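Local atomic coordinates of nitrate transport protein (Xanthomonas axonopodis pv. citri, PDB entry 3KSX), a protein that probably captures alkanesulfonates in the periplasm as the binding protein of an ABC-type uptake system, and can hold the sulfonate buffer MOPS. Residues 43-48 / 233-238; 240-245 / 269-274; 70-75 / 83-88; 252-257 / 262-267. All coordinates share one frame; numbering follows the deposited sequence.

Contact 1 of 4, residues 43-48 / 233-238; sequences VLAKQH and GTLNQA
Helix 40-48, the first helix after the opening strand of a periplasmic binding protein, packs here against helix 225-244, with A45 set against A238 and L235. The backbones come close: the CA atoms of A45 and A238 lie only 5.6 Å apart, a close approach that goes with the single methyl each alanine carries. Alanine suits both positions for this reason, and the two methyls meet end on, A45 CB to A238 CB at 3.8 Å. One turn earlier on the second helix, L235 sends its CD2 methyl to the same A45 CB at 3.9 Å. The CB of L235 does not head straight for the partner helix; with CG anti to its carbonyl carbon (chi1 -63°) and the chain extended beyond, the branch swings back to the interface. A45 thus sits against two apolar groups, and no hydrogen bond spans the helices. L50 of helix 50-54 touches both alanines as well. On the second helix, T234 OG1 is hydrogen-bonded to R54 NH1. The result is a small, buried alanine-to-alanine helix contact, an example of the close helix packing that small residues permit within an alpha/beta binding-protein fold.

Contact 2 of 4, residues 240-245 / 269-274; sequences GLLERD and AHRPPA
L242 and E243 stand on the last turn of helix 225-244 and face the loop that follows helix 261-269, whose residues R271 to P273 are extended. The helix is kinked here, the N atoms of L242 and E243 lacking a bond to the turn before, and G240 O accepts from both E243 N (3.0 Å) and R244 N (2.8 Å). D245 then leaves helical geometry and occupies the N-cap position of the next helix. Opposite, R271 and the two prolines hold their extended backbone, as proline rings readily do. Across the gap L242 reaches R271 with its CD1 methyl, 3.7 Å from R271 NE, the two side chains running at a slant to each other. The arginine chain starts out extended and bends at chi3 (58°), which brings NE round to the leucine methyl. Beside this pair the E243 carboxylate lies against a proline ring, E243 OE2 being 3.7 Å from P273 CD, and the side chains cross at about a right angle. E243 is bent at chi2 (-88°), which turns the carboxylate to the ring. L242 is buried, as suits a leucine, while E243 and P273 lie at the exposed side. With no hydrogen bond across it, the contact is van der Waals packing of a leucine methyl and a proline ring against polar side chains; the charge of R271 is probably turned instead to D239, in a weak, long ion pair, and lies near the bound MOPS, about 4 Å from the arginine side chain.

Contact 3 of 4, residues 70-75 / 83-88; sequences QLLEAL and GGAGDI
L71 fills the tight part of this contact, both its methyls pressed on the glycine backbone of strand 83-86. CD2 rests 3.9 Å from G83 CA, while CD1 approaches the peptide beyond, 3.4 Å from G84 O. With CG anti to the backbone N (chi1 -171°), the isobutyl group extends from helix 68-76 to the strand and its two branches straddle successive residues. Glycine suits position 83 for a plain reason: G83, with no side chain, lets L71 CD2 rest directly on its CA. G84 O meanwhile accepts a hydrogen bond from Q36 NE2, so this carbonyl has a polar partner as well as the methyl beside it. Packing is thinner further along, where one pair carries the contact: L72 CD2 meets A85 CB at 3.9 Å, the leucine bending over to the small methyl of the strand. On the looser side, Q70 and E73 turn from the strand, E73 being exposed at the surface, as befits their polar groups. The axes of helix segment 70-75 and strand segment 83-86 come within 8.8 Å and run at 137°, nearer antiparallel than parallel. A85 also lies about 4 Å from a bound MOPS, and G86 N donates a hydrogen bond to its O1. The arrangement is that of a beta-alpha-beta crossover, made of strand 59-65, helix 68-76 and strand 82-86, whose last strand runs to the bound MOPS.

Contact 4 of 4, residues 252-257 / 262-267; sequences TLAQVS and AVVERT
V264 pushes its two methyls against the opposing helix, CG1 onto L253 and CG2 onto the backbone at A254. The first meets L253 CB at 3.8 Å, and the valine and leucine side chains cross at about a right angle. The second branch settles beside the peptide, V264 CG2 lying 3.9 Å from A254 N, and the small side chain of A254 does not block it. CG1 stands anti to the backbone N (chi1 -179°), an arrangement that spreads the fork over two consecutive residues of helix 246-257. A beta-branched valine suits this place, for it offers two methyls close to its own backbone. The CA atoms of A254 and V264 are 6.3 Å apart. Polar groups find partners away from the interface. S257 OG is hydrogen-bonded to L259 N, and T267 OG1 bonds to V264 O at 2.8 Å, its donor tilted 19° from the carbonyl plane. E265 has a salt bridge to R246 near the start of the first helix. L253 also touches S40 and V43 of helix 40-48, whereas V263 and T267 lean on helix 188-194 and the loop before it. Two consecutive helices, joined by a short connection and packed across each other through apolar side chains, make an alpha-alpha corner in the helical part of the binding-protein fold.

Contacts 1, 2 and 4 touch one another in a cluster built largely of helices. Contacts 1 and 2 share helix 225-244, with centres 12 Å apart, and L44 of helix 40-48 packs on both L241 and L242. Helix 40-48 also joins contact 4, where V43 CG1 lies 3.7 Å from L253 CD2. L242 also touches L253, linking contacts 2 and 4, whose centres are 13 Å apart; along the chain contact 4 falls inside the loop that contact 2 closes. Contact 3, a helix on a strand of the sheet, stands apart, 18 Å from contact 1 between centres. Yet contacts 2 and 3, 22 Å apart, each bring a residue to bound MOPS: R271 and A85.

Contact 1 of 4, residues 43-48 / 233-238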
loop_
_atom_site.group_PDB
_atom_site.type_symbol
_atom_site.label_atom_id
_atom_site.label_comp_id
_atom_site.label_asym_id
_atom_site.label_seq_id
_atom_site.Cartn_x
_atom_site.Cartn_y
_atom_site.Cartn_z
ATOM N N VAL A 43 -11.353 -4.691 -2.195
ATOM C CA VAL A 43 -12.401 -5.364 -1.409
ATOM C C VAL A 43 -13.756 -5.229 -2.120
ATOM O O VAL A 43 -14.474 -6.244 -2.272
ATOM C CB VAL A 43 -12.455 -4.892 0.139
ATOM C CG1 VAL A 43 -13.623 -5.519 0.876
ATOM C CG2 VAL A 43 -11.127 -5.221 0.884
ATOM N N LEU A 44 -14.110 -4.019 -2.586
ATOM C CA LEU A 44 -15.368 -3.866 -3.324
ATOM C C LEU A 44 -15.363 -4.610 -4.640
ATOM O O LEU A 44 -16.350 -5.260 -4.960
ATOM C CB LEU A 44 -15.755 -2.413 -3.559
ATOM C CG LEU A 44 -16.217 -1.806 -2.243
ATOM C CD1 LEU A 44 -16.452 -0.381 -2.496
ATOM C CD2 LEU A 44 -17.459 -2.501 -1.615
ATOM N N ALA A 45 -14.279 -4.491 -5.403
ATOM C CA ALA A 45 -14.153 -5.288 -6.624
ATOM C C ALA A 45 -14.345 -6.768 -6.358
ATOM O O ALA A 45 -15.071 -7.421 -7.073
ATOM C CB ALA A 45 -12.832 -4.999 -7.373
ATOM N N LYS A 46 -13.690 -7.287 -5.331
ATOM C CA LYS A 46 -13.850 -8.668 -4.924
ATOM C C LYS A 46 -15.334 -8.968 -4.613
ATOM O O LYS A 46 -15.918 -9.878 -5.205
ATOM C CB LYS A 46 -12.903 -9.020 -3.765
ATOM C CG LYS A 46 -12.951 -10.474 -3.328
ATOM C CD LYS A 46 -11.860 -10.808 -2.292
ATOM C CE LYS A 46 -12.071 -12.237 -1.778
ATOM N NZ LYS A 46 -13.510 -12.573 -1.533
ATOM N N GLN A 47 -15.966 -8.190 -3.743
ATOM C CA GLN A 47 -17.277 -8.577 -3.287
ATOM C C GLN A 47 -18.325 -8.386 -4.372
ATOM O O GLN A 47 -19.294 -9.187 -4.437
ATOM C CB GLN A 47 -17.700 -7.878 -1.983
ATOM C CG GLN A 47 -16.692 -7.903 -0.822
ATOM C CD GLN A 47 -15.951 -9.244 -0.621
ATOM O OE1 GLN A 47 -16.558 -10.323 -0.640
ATOM N NE2 GLN A 47 -14.618 -9.164 -0.420
ATOM N N HIS A 48 -18.126 -7.385 -5.222
ATOM C CA HIS A 48 -19.049 -7.115 -6.343
ATOM C C HIS A 48 -18.857 -7.978 -7.567
ATOM O O HIS A 48 -19.622 -7.879 -8.561
ATOM C CB HIS A 48 -18.969 -5.650 -6.750
ATOM C CG HIS A 48 -19.637 -4.716 -5.779
ATOM N ND1 HIS A 48 -20.110 -3.472 -6.147
ATOM C CD2 HIS A 48 -19.920 -4.854 -4.459
ATOM C CE1 HIS A 48 -20.640 -2.874 -5.092
ATOM N NE2 HIS A 48 -20.541 -3.696 -4.054
ATOM N N GLY A 233 -8.448 -1.440 -16.196
ATOM C CA GLY A 233 -9.713 -0.704 -16.488
ATOM C C GLY A 233 -10.847 -0.936 -15.518
ATOM O O GLY A 233 -11.527 -0.016 -15.123
ATOM N N THR A 234 -11.069 -2.192 -15.145
ATOM C CA THR A 234 -12.159 -2.569 -14.273
ATOM C C THR A 234 -11.820 -2.193 -12.834
ATOM O O THR A 234 -12.690 -1.765 -12.056
ATOM C CB THR A 234 -12.483 -4.113 -14.433
ATOM O OG1 THR A 234 -12.868 -4.341 -15.771
ATOM C CG2 THR A 234 -13.627 -4.583 -13.554
ATOM N N LEU A 235 -10.552 -2.298 -12.467
ATOM C CA LEU A 235 -10.191 -1.894 -11.123
ATOM C C LEU A 235 -10.258 -0.358 -10.982
ATOM O O LEU A 235 -10.476 0.183 -9.868
ATOM C CB LEU A 235 -8.805 -2.446 -10.764
ATOM C CG LEU A 235 -8.691 -3.969 -10.733
ATOM C CD1 LEU A 235 -7.349 -4.326 -10.234
ATOM C CD2 LEU A 235 -9.775 -4.526 -9.774
ATOM N N ASN A 236 -10.045 0.344 -12.099
ATOM C CA ASN A 236 -10.087 1.817 -12.139
ATOM C C ASN A 236 -11.511 2.244 -11.816
ATOM O O ASN A 236 -11.758 3.243 -11.117
ATOM C CB ASN A 236 -9.668 2.327 -13.507
ATOM C CG ASN A 236 -9.932 3.779 -13.681
ATOM O OD1 ASN A 236 -11.073 4.168 -13.805
ATOM N ND2 ASN A 236 -8.873 4.614 -13.659
ATOM N N GLN A 237 -12.462 1.479 -12.332
ATOM C CA GLN A 237 -13.860 1.729 -12.048
ATOM C C GLN A 237 -14.249 1.430 -10.589
ATOM O O GLN A 237 -14.963 2.243 -9.947
ATOM C CB GLN A 237 -14.751 0.933 -13.007
ATOM C CG GLN A 237 -14.675 1.396 -14.477
ATOM C CD GLN A 237 -14.820 2.911 -14.638
ATOM O OE1 GLN A 237 -15.841 3.503 -14.223
ATOM N NE2 GLN A 237 -13.796 3.554 -15.240
ATOM N N ALA A 238 -13.777 0.310 -10.045
ATOM C CA ALA A 238 -14.057 -0.066 -8.619
ATOM C C ALA A 238 -13.778 1.101 -7.631
ATOM O O ALA A 238 -14.557 1.343 -6.637
ATOM C CB ALA A 238 -13.189 -1.298 -8.191
#

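Contact 2 of 4, residues 240-245 / 269-274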
loop_
_atom_site.group_PDB
_atom_site.type_symbol
_atom_site.label_atom_id
_atom_site.label_comp_id
_atom_site.label_asym_id
_atom_site.label_seq_id
_atom_site.Cartn_x
_atom_site.Cartn_y
_atom_site.Cartn_z
ATOM N N GLY A 240 -14.072 4.105 -8.053
ATOM C CA GLY A 240 -15.142 5.089 -8.188
ATOM C C GLY A 240 -16.270 4.770 -7.243
ATOM O O GLY A 240 -16.927 5.662 -6.771
ATOM N N LEU A 241 -16.476 3.491 -6.948
ATOM C CA LEU A 241 -17.470 3.067 -5.935
ATOM C C LEU A 241 -17.494 3.822 -4.596
ATOM O O LEU A 241 -18.554 4.054 -3.996
ATOM C CB LEU A 241 -17.288 1.574 -5.643
ATOM C CG LEU A 241 -17.755 0.682 -6.800
ATOM C CD1 LEU A 241 -17.860 -0.775 -6.402
ATOM C CD2 LEU A 241 -19.099 1.222 -7.339
ATOM N N LEU A 242 -16.318 4.152 -4.097
ATOM C CA LEU A 242 -16.192 4.891 -2.840
ATOM C C LEU A 242 -16.803 6.290 -2.869
ATOM O O LEU A 242 -17.158 6.831 -1.812
ATOM C CB LEU A 242 -14.711 5.002 -2.452
ATOM C CG LEU A 242 -13.901 3.718 -2.274
ATOM C CD1 LEU A 242 -12.398 4.066 -2.180
ATOM C CD2 LEU A 242 -14.408 2.930 -1.099
ATOM N N GLU A 243 -16.869 6.888 -4.066
ATOM C CA GLU A 243 -17.587 8.158 -4.295
ATOM C C GLU A 243 -19.011 7.953 -4.866
ATOM O O GLU A 243 -19.998 8.372 -4.238
ATOM C CB GLU A 243 -16.778 9.055 -5.238
ATOM C CG GLU A 243 -15.519 9.623 -4.604
ATOM C CD GLU A 243 -15.746 10.956 -3.855
ATOM O OE1 GLU A 243 -16.926 11.290 -3.493
ATOM O OE2 GLU A 243 -14.718 11.665 -3.627
ATOM N N ARG A 244 -19.106 7.315 -6.044
ATOM C CA ARG A 244 -20.437 7.062 -6.700
ATOM C C ARG A 244 -21.436 6.241 -5.875
ATOM O O ARG A 244 -22.664 6.327 -6.098
ATOM C CB ARG A 244 -20.286 6.480 -8.128
ATOM C CG ARG A 244 -19.573 5.123 -8.291
ATOM C CD ARG A 244 -19.775 4.576 -9.734
ATOM N NE ARG A 244 -18.605 3.879 -10.271
ATOM C CZ ARG A 244 -17.501 4.485 -10.732
ATOM N NH1 ARG A 244 -17.374 5.822 -10.711
ATOM N NH2 ARG A 244 -16.500 3.759 -11.212
ATOM N N ASP A 245 -20.928 5.469 -4.913
ATOM C CA ASP A 245 -21.786 4.577 -4.073
ATOM C C ASP A 245 -21.395 4.690 -2.611
ATOM O O ASP A 245 -21.126 3.674 -1.950
ATOM C CB ASP A 245 -21.715 3.101 -4.537
ATOM C CG ASP A 245 -22.790 2.214 -3.874
ATOM O OD1 ASP A 245 -23.824 2.774 -3.474
ATOM O OD2 ASP A 245 -22.629 0.952 -3.743
ATOM N N ALA A 269 -13.175 9.638 4.216
ATOM C CA ALA A 269 -12.830 11.049 4.385
ATOM C C ALA A 269 -11.358 11.331 4.122
ATOM O O ALA A 269 -11.022 12.439 3.731
ATOM C CB ALA A 269 -13.200 11.527 5.745
ATOM N N HIS A 270 -10.485 10.338 4.349
ATOM C CA HIS A 270 -9.028 10.491 4.139
ATOM C C HIS A 270 -8.511 10.267 2.736
ATOM O O HIS A 270 -7.303 10.420 2.505
ATOM C CB HIS A 270 -8.233 9.526 5.020
ATOM C CG HIS A 270 -8.474 9.704 6.476
ATOM N ND1 HIS A 270 -8.451 8.657 7.370
ATOM C CD2 HIS A 270 -8.799 10.809 7.188
ATOM C CE1 HIS A 270 -8.704 9.116 8.580
ATOM N NE2 HIS A 270 -8.925 10.418 8.499
ATOM N N ARG A 271 -9.374 9.817 1.831
ATOM C CA ARG A 271 -8.915 9.459 0.508
ATOM C C ARG A 271 -9.518 10.347 -0.544
ATOM O O ARG A 271 -10.742 10.301 -0.702
ATOM C CB ARG A 271 -9.383 8.054 0.152
ATOM C CG ARG A 271 -8.754 6.951 0.929
ATOM C CD ARG A 271 -9.410 5.678 0.488
ATOM N NE ARG A 271 -9.258 5.491 -0.947
ATOM C CZ ARG A 271 -8.191 4.917 -1.486
ATOM N NH1 ARG A 271 -7.184 4.475 -0.702
ATOM N NH2 ARG A 271 -8.123 4.790 -2.802
ATOM N N PRO A 272 -8.687 11.077 -1.324
ATOM C CA PRO A 272 -9.251 11.709 -2.564
ATOM C C PRO A 272 -9.519 10.571 -3.540
ATOM O O PRO A 272 -9.023 9.483 -3.280
ATOM C CB PRO A 272 -8.091 12.591 -3.079
ATOM C CG PRO A 272 -6.798 11.966 -2.493
ATOM C CD PRO A 272 -7.207 11.181 -1.240
ATOM N N PRO A 273 -10.268 10.788 -4.655
ATOM C CA PRO A 273 -10.219 9.705 -5.700
ATOM C C PRO A 273 -8.794 9.209 -6.032
ATOM O O PRO A 273 -7.824 10.021 -5.983
ATOM C CB PRO A 273 -10.868 10.360 -6.916
ATOM C CG PRO A 273 -11.918 11.290 -6.271
ATOM C CD PRO A 273 -11.275 11.818 -4.967
ATOM N N ALA A 274 -8.658 7.904 -6.314
ATOM C CA ALA A 274 -7.341 7.262 -6.584
ATOM C C ALA A 274 -7.428 6.006 -7.470
ATOM O O ALA A 274 -7.084 4.891 -7.023
ATOM C CB ALA A 274 -6.561 6.937 -5.270
#

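Contact 3 of 4, residues 70-75 / 83-88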
loop_
_atom_site.group_PDB
_atom_site.type_symbol
_atom_site.label_atom_id
_atom_site.label_comp_id
_atom_site.label_asym_id
_atom_site.label_seq_id
_atom_site.Cartn_x
_atom_site.Cartn_y
_atom_site.Cartn_z
ATOM N N GLN A 70 4.728 -8.809 1.547
ATOM C CA GLN A 70 4.221 -10.176 1.594
ATOM C C GLN A 70 3.712 -10.581 0.238
ATOM O O GLN A 70 4.072 -11.672 -0.297
ATOM C CB GLN A 70 3.158 -10.335 2.702
ATOM C CG GLN A 70 3.749 -10.224 4.141
ATOM C CD GLN A 70 3.664 -8.843 4.682
ATOM O OE1 GLN A 70 3.688 -7.862 3.929
ATOM N NE2 GLN A 70 3.529 -8.744 6.000
ATOM N N LEU A 71 2.894 -9.683 -0.327
ATOM C CA LEU A 71 2.290 -9.801 -1.644
ATOM C C LEU A 71 3.330 -9.861 -2.731
ATOM O O LEU A 71 3.188 -10.685 -3.647
ATOM C CB LEU A 71 1.392 -8.592 -1.865
ATOM C CG LEU A 71 0.485 -8.675 -3.154
ATOM C CD1 LEU A 71 -0.759 -7.871 -2.980
ATOM C CD2 LEU A 71 1.252 -8.245 -4.329
ATOM N N LEU A 72 4.392 -9.047 -2.614
ATOM C CA LEU A 72 5.512 -9.178 -3.579
ATOM C C LEU A 72 6.377 -10.467 -3.471
ATOM O O LEU A 72 6.841 -11.035 -4.486
ATOM C CB LEU A 72 6.440 -7.951 -3.489
ATOM C CG LEU A 72 6.115 -6.659 -4.270
ATOM C CD1 LEU A 72 6.516 -6.846 -5.703
ATOM C CD2 LEU A 72 4.679 -6.313 -4.194
ATOM N N GLU A 73 6.520 -11.000 -2.287
ATOM C CA GLU A 73 7.279 -12.223 -2.155
ATOM C C GLU A 73 6.494 -13.320 -2.849
ATOM O O GLU A 73 7.072 -14.201 -3.472
ATOM C CB GLU A 73 7.342 -12.591 -0.663
ATOM C CG GLU A 73 8.345 -11.728 0.147
ATOM C CD GLU A 73 9.843 -12.005 -0.124
ATOM O OE1 GLU A 73 10.190 -12.900 -0.934
ATOM O OE2 GLU A 73 10.680 -11.268 0.473
ATOM N N ALA A 74 5.188 -13.295 -2.685
ATOM C CA ALA A 74 4.291 -14.248 -3.434
ATOM C C ALA A 74 4.362 -14.047 -4.933
ATOM O O ALA A 74 4.314 -15.009 -5.703
ATOM C CB ALA A 74 2.828 -14.154 -2.930
ATOM N N LEU A 75 4.374 -12.811 -5.423
ATOM C CA LEU A 75 4.469 -12.631 -6.880
ATOM C C LEU A 75 5.767 -13.239 -7.357
ATOM O O LEU A 75 5.819 -13.775 -8.497
ATOM C CB LEU A 75 4.406 -11.109 -7.247
ATOM C CG LEU A 75 4.562 -10.670 -8.689
ATOM C CD1 LEU A 75 3.242 -11.044 -9.286
ATOM C CD2 LEU A 75 4.758 -9.141 -8.632
ATOM N N GLY A 83 -0.832 -7.947 -8.553
ATOM C CA GLY A 83 -1.251 -7.528 -7.194
ATOM C C GLY A 83 -0.977 -6.055 -6.946
ATOM O O GLY A 83 -0.170 -5.450 -7.668
ATOM N N GLY A 84 -1.682 -5.474 -5.960
ATOM C CA GLY A 84 -1.515 -4.056 -5.635
ATOM C C GLY A 84 -0.677 -3.827 -4.416
ATOM O O GLY A 84 -0.879 -4.482 -3.361
ATOM N N ALA A 85 0.188 -2.844 -4.477
ATOM C CA ALA A 85 1.013 -2.555 -3.293
ATOM C C ALA A 85 1.392 -1.097 -3.304
ATOM O O ALA A 85 1.191 -0.405 -4.330
ATOM C CB ALA A 85 2.251 -3.377 -3.358
ATOM N N GLY A 86 2.013 -0.669 -2.202
ATOM C CA GLY A 86 2.655 0.674 -2.028
ATOM C C GLY A 86 3.817 0.934 -2.998
ATOM O O GLY A 86 4.196 0.096 -3.776
ATOM N N ASP A 87 4.447 2.091 -2.887
ATOM C CA ASP A 87 5.503 2.437 -3.811
ATOM C C ASP A 87 6.816 1.698 -3.419
ATOM O O ASP A 87 7.646 1.295 -4.260
ATOM C CB ASP A 87 5.705 3.937 -3.818
ATOM C CG ASP A 87 6.087 4.544 -2.500
ATOM O OD1 ASP A 87 5.694 4.122 -1.381
ATOM O OD2 ASP A 87 6.774 5.622 -2.559
ATOM N N ILE A 88 6.977 1.428 -2.127
ATOM C CA ILE A 88 8.222 0.780 -1.612
ATOM C C ILE A 88 8.391 -0.724 -1.807
ATOM O O ILE A 88 9.561 -1.173 -2.107
ATOM C CB ILE A 88 8.507 1.163 -0.096
ATOM C CG1 ILE A 88 8.365 2.691 0.128
ATOM C CG2 ILE A 88 9.861 0.555 0.442
ATOM C CD1 ILE A 88 9.269 3.546 -0.852
#

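Contact 4 of 4, residues 252-257 / 262-267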
loop_
_atom_site.group_PDB
_atom_site.type_symbol
_atom_site.label_atom_id
_atom_site.label_comp_id
_atom_site.label_asym_id
_atom_site.label_seq_id
_atom_site.Cartn_x
_atom_site.Cartn_y
_atom_site.Cartn_z
ATOM N N THR A 252 -20.994 -2.191 3.163
ATOM C CA THR A 252 -20.331 -3.414 2.652
ATOM C C THR A 252 -18.969 -3.626 3.240
ATOM O O THR A 252 -18.679 -4.723 3.700
ATOM C CB THR A 252 -20.216 -3.450 1.097
ATOM O OG1 THR A 252 -21.534 -3.380 0.530
ATOM C CG2 THR A 252 -19.473 -4.714 0.615
ATOM N N LEU A 253 -18.132 -2.581 3.186
ATOM C CA LEU A 253 -16.832 -2.561 3.839
ATOM C C LEU A 253 -16.913 -2.822 5.349
ATOM O O LEU A 253 -16.071 -3.549 5.881
ATOM C CB LEU A 253 -16.088 -1.249 3.544
ATOM C CG LEU A 253 -15.825 -1.029 2.044
ATOM C CD1 LEU A 253 -15.423 0.428 1.708
ATOM C CD2 LEU A 253 -14.791 -2.067 1.535
ATOM N N ALA A 254 -17.902 -2.214 6.020
ATOM C CA ALA A 254 -18.142 -2.463 7.424
ATOM C C ALA A 254 -18.417 -3.981 7.602
ATOM O O ALA A 254 -17.769 -4.661 8.411
ATOM C CB ALA A 254 -19.332 -1.597 7.919
ATOM N N GLN A 255 -19.326 -4.497 6.773
ATOM C CA GLN A 255 -19.782 -5.883 6.826
ATOM C C GLN A 255 -18.622 -6.826 6.695
ATOM O O GLN A 255 -18.488 -7.768 7.482
ATOM C CB GLN A 255 -20.742 -6.133 5.685
ATOM C CG GLN A 255 -21.732 -7.222 5.945
ATOM C CD GLN A 255 -23.020 -6.976 5.173
ATOM O OE1 GLN A 255 -23.691 -5.944 5.377
ATOM N NE2 GLN A 255 -23.372 -7.913 4.268
ATOM N N VAL A 256 -17.790 -6.569 5.688
ATOM C CA VAL A 256 -16.668 -7.432 5.352
ATOM C C VAL A 256 -15.542 -7.331 6.370
ATOM O O VAL A 256 -15.096 -8.332 6.910
ATOM C CB VAL A 256 -16.144 -7.123 3.926
ATOM C CG1 VAL A 256 -14.793 -7.741 3.708
ATOM C CG2 VAL A 256 -17.169 -7.597 2.873
ATOM N N SER A 257 -15.076 -6.127 6.646
ATOM C CA SER A 257 -13.980 -5.953 7.582
ATOM C C SER A 257 -14.404 -6.190 9.047
ATOM O O SER A 257 -13.554 -6.450 9.894
ATOM C CB SER A 257 -13.488 -4.533 7.468
ATOM O OG SER A 257 -14.553 -3.669 7.822
ATOM N N ALA A 262 -18.700 3.990 11.378
ATOM C CA ALA A 262 -18.014 5.269 11.651
ATOM C C ALA A 262 -16.522 5.287 11.300
ATOM O O ALA A 262 -16.019 6.300 10.881
ATOM C CB ALA A 262 -18.212 5.668 13.092
ATOM N N VAL A 263 -15.848 4.155 11.499
ATOM C CA VAL A 263 -14.437 3.964 11.205
ATOM C C VAL A 263 -14.281 3.919 9.706
ATOM O O VAL A 263 -13.460 4.635 9.168
ATOM C CB VAL A 263 -13.930 2.657 11.837
ATOM C CG1 VAL A 263 -12.514 2.368 11.450
ATOM C CG2 VAL A 263 -14.023 2.731 13.357
ATOM N N VAL A 264 -15.078 3.092 9.033
ATOM C CA VAL A 264 -15.057 3.044 7.572
ATOM C C VAL A 264 -15.288 4.415 6.925
ATOM O O VAL A 264 -14.608 4.842 5.954
ATOM C CB VAL A 264 -16.108 2.018 7.046
ATOM C CG1 VAL A 264 -16.038 1.968 5.533
ATOM C CG2 VAL A 264 -15.821 0.695 7.591
ATOM N N GLU A 265 -16.291 5.106 7.437
ATOM C CA GLU A 265 -16.536 6.447 7.040
ATOM C C GLU A 265 -15.312 7.390 7.092
ATOM O O GLU A 265 -15.059 8.161 6.173
ATOM C CB GLU A 265 -17.569 6.973 8.028
ATOM C CG GLU A 265 -18.929 7.109 7.455
ATOM C CD GLU A 265 -19.247 8.556 7.219
ATOM O OE1 GLU A 265 -18.283 9.299 6.889
ATOM O OE2 GLU A 265 -20.429 8.960 7.407
ATOM N N ARG A 266 -14.615 7.377 8.230
ATOM C CA ARG A 266 -13.382 8.146 8.458
ATOM C C ARG A 266 -12.349 7.773 7.416
ATOM O O ARG A 266 -11.734 8.657 6.833
ATOM C CB ARG A 266 -12.847 7.914 9.904
ATOM C CG ARG A 266 -12.032 9.095 10.476
ATOM C CD ARG A 266 -12.918 10.243 11.088
ATOM N NE ARG A 266 -14.178 10.468 10.355
ATOM C CZ ARG A 266 -14.421 11.440 9.465
ATOM N NH1 ARG A 266 -13.499 12.353 9.148
ATOM N NH2 ARG A 266 -15.624 11.495 8.887
ATOM N N THR A 267 -12.213 6.477 7.110
ATOM C CA THR A 267 -11.202 6.074 6.114
ATOM C C THR A 267 -11.500 6.674 4.708
ATOM O O THR A 267 -10.557 7.028 3.956
ATOM C CB THR A 267 -10.932 4.562 6.032
ATOM O OG1 THR A 267 -11.998 3.918 5.318
ATOM C CG2 THR A 267 -10.706 3.864 7.414
#